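Local coordinates for protein oxaloacetate acetyl hydrolase (Cryphonectria parasitica, PDB 3M0J) that belongs to the phosphoenolpyruvate phosphomutase family of TIM-barrel enzymes and binds 2,2-difluoro-3,3-dihydroxybutanedioic acid in its barrel, at residues 165-170 and 190-195. Numbering follows the deposited sequence.
Sequences LIARTD and EGADVG. With OAF (2,2-difluoro-3,3-dihydroxybutanedioic acid), chain B.
Asp193 meets Leu165 where two neighbouring parallel strands of a TIM barrel, 164-169 and 194-197, begin to pair. Helix 177-189 makes the beta-alpha-beta crossover between them, and its end at Gly191 is a Schellman motif. The side chain of Asp193 can be followed outward. CB of Asp193 lies 3.5 Å from Leu165 O. CG stands beside its own backbone N, anti to the carbonyl carbon (chi1 -62°), which turns the carboxylate back to strand 164-169. OD2 of Asp193 takes Leu165 N at 2.9 Å through its anti lone pair, in a nearly straight bond (170°). The same oxygen forms a salt bridge with Lys156, and OD1 forms one with Arg17. Leu165 O accepts twice: from Asp193 N at 2.8 Å, in the carbonyl plane, and from Val194 N at 3.3 Å, tilted out of it. Ala167 N bonds to Val194 O, in a parallel pairing that puts Ile166 beside Val194 and Ala167 beside Gly195. Ile166 and Val194 lie side by side on one face of the sheet, with CG1 of Ile166 3.7 Å from CB of Val194. On the other face CB of Ala167 meets CB of Ala192, which is still in the loop before strand 194-197. The same methyl of Ala167 also touches helices 142-158 and 177-189. Arg168 leaves its strand on the side away from 190-195, and its extended chain carries the guanidinium to OAF. Asp170 holds this group side-on, through NE and NH2, with one carboxylate oxygen for each. This should fix its rotation. NH2 also bonds to O5 of OAF, and NH1 of Arg168 bonds to O3 of OAF at 2.7 Å.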
loop_
_atom_site.group_PDB
_atom_site.type_symbol
_atom_site.label_atom_id
_atom_site.label_comp_id
_atom_site.label_asym_id
_atom_site.label_seq_id
_atom_site.Cartn_x
_atom_site.Cartn_y
_atom_site.Cartn_z
ATOM N N LEU A 165 3.385 25.905 -1.955
ATOM C CA LEU A 165 2.525 25.658 -0.796
ATOM C C LEU A 165 1.357 26.634 -0.801
ATOM O O LEU A 165 1.565 27.852 -0.781
ATOM C CB LEU A 165 3.308 25.760 0.524
ATOM C CG LEU A 165 2.404 25.528 1.752
ATOM C CD1 LEU A 165 1.869 24.090 1.797
ATOM C CD2 LEU A 165 3.111 25.879 3.049
ATOM N N ILE A 166 0.139 26.092 -0.847
ATOM C CA ILE A 166 -1.070 26.902 -0.866
ATOM C C ILE A 166 -1.701 26.847 0.515
ATOM O O ILE A 166 -2.033 25.762 1.008
ATOM C CB ILE A 166 -2.080 26.364 -1.921
ATOM C CG1 ILE A 166 -1.468 26.436 -3.326
ATOM C CG2 ILE A 166 -3.385 27.152 -1.871
ATOM C CD1 ILE A 166 -1.780 25.211 -4.212
ATOM N N ALA A 167 -1.839 28.012 1.144
ATOM C CA ALA A 167 -2.469 28.112 2.448
ATOM C C ALA A 167 -3.965 28.271 2.270
ATOM O O ALA A 167 -4.434 29.283 1.756
ATOM C CB ALA A 167 -1.899 29.305 3.228
ATOM N N ARG A 168 -4.708 27.261 2.696
ATOM C CA ARG A 168 -6.154 27.286 2.595
ATOM C C ARG A 168 -6.749 27.614 3.952
ATOM O O ARG A 168 -6.319 27.073 4.968
ATOM C CB ARG A 168 -6.655 25.922 2.126
ATOM C CG ARG A 168 -8.162 25.744 2.295
ATOM C CD ARG A 168 -8.637 24.434 1.637
ATOM N NE ARG A 168 -9.926 24.009 2.191
ATOM C CZ ARG A 168 -10.678 23.046 1.660
ATOM N NH1 ARG A 168 -10.301 22.433 0.529
ATOM N NH2 ARG A 168 -11.812 22.692 2.257
ATOM N N THR A 169 -7.744 28.496 3.964
ATOM C CA THR A 169 -8.522 28.717 5.181
ATOM C C THR A 169 -9.988 28.388 4.979
ATOM O O THR A 169 -10.628 28.845 4.028
ATOM C CB THR A 169 -8.379 30.146 5.770
ATOM O OG1 THR A 169 -9.162 30.226 6.968
ATOM C CG2 THR A 169 -8.878 31.192 4.781
ATOM N N ASP A 170 -10.494 27.570 5.896
ATOM C CA ASP A 170 -11.891 27.174 5.951
ATOM C C ASP A 170 -12.658 27.995 6.980
ATOM O O ASP A 170 -13.744 27.604 7.401
ATOM C CB ASP A 170 -11.941 25.699 6.317
ATOM C CG ASP A 170 -11.676 24.820 5.122
ATOM O OD1 ASP A 170 -12.614 24.640 4.332
ATOM O OD2 ASP A 170 -10.537 24.354 4.943
ATOM N N GLU A 190 4.566 33.516 6.850
ATOM C CA GLU A 190 5.264 32.305 7.274
ATOM C C GLU A 190 5.826 31.544 6.090
ATOM O O GLU A 190 6.525 30.549 6.263
ATOM C CB GLU A 190 4.342 31.395 8.084
ATOM C CG GLU A 190 3.859 32.032 9.371
ATOM C CD GLU A 190 4.931 32.176 10.423
ATOM O OE1 GLU A 190 6.046 31.639 10.254
ATOM O OE2 GLU A 190 4.650 32.834 11.440
ATOM N N GLY A 191 5.498 31.996 4.887
ATOM C CA GLY A 191 6.133 31.466 3.691
ATOM C C GLY A 191 5.246 30.732 2.698
ATOM O O GLY A 191 5.746 30.130 1.743
ATOM N N ALA A 192 3.934 30.759 2.901
ATOM C CA ALA A 192 3.048 30.137 1.924
ATOM C C ALA A 192 3.127 30.921 0.620
ATOM O O ALA A 192 3.299 32.141 0.620
ATOM C CB ALA A 192 1.600 30.077 2.436
ATOM N N ASP A 193 3.037 30.204 -0.492
ATOM C CA ASP A 193 3.221 30.783 -1.819
ATOM C C ASP A 193 1.945 31.355 -2.434
ATOM O O ASP A 193 2.011 32.283 -3.240
ATOM C CB ASP A 193 3.796 29.722 -2.751
ATOM C CG ASP A 193 5.153 29.243 -2.298
ATOM O OD1 ASP A 193 6.113 30.041 -2.361
ATOM O OD2 ASP A 193 5.278 28.079 -1.875
ATOM N N VAL A 194 0.795 30.785 -2.062
ATOM C CA VAL A 194 -0.495 31.118 -2.653
ATOM C C VAL A 194 -1.529 30.969 -1.540
ATOM O O VAL A 194 -1.351 30.148 -0.640
ATOM C CB VAL A 194 -0.854 30.094 -3.774
ATOM C CG1 VAL A 194 -2.232 30.393 -4.386
ATOM C CG2 VAL A 194 0.253 30.044 -4.848
ATOM N N GLY A 195 -2.603 31.752 -1.597
ATOM C CA GLY A 195 -3.649 31.654 -0.597
ATOM C C GLY A 195 -4.906 31.102 -1.226
ATOM O O GLY A 195 -5.145 31.302 -2.414
HETATM O O2 OAF B . -11.615 18.382 -3.749
HETATM C C1 OAF B . -11.336 18.613 -2.614
HETATM O O1 OAF B . -10.962 17.584 -1.760
HETATM C C2 OAF B . -11.594 19.993 -2.003
HETATM O O4 OAF B . -11.235 21.006 -2.921
HETATM O O3 OAF B . -10.803 20.154 -0.857
HETATM C C3 OAF B . -13.107 20.036 -1.666
HETATM F F1 OAF B . -13.821 20.280 -2.807
HETATM F F2 OAF B . -13.552 18.866 -1.123
HETATM C C4 OAF B . -13.356 21.126 -0.633
HETATM O O5 OAF B . -13.332 20.867 0.531
HETATM O O6 OAF B . -13.752 22.375 -1.106
#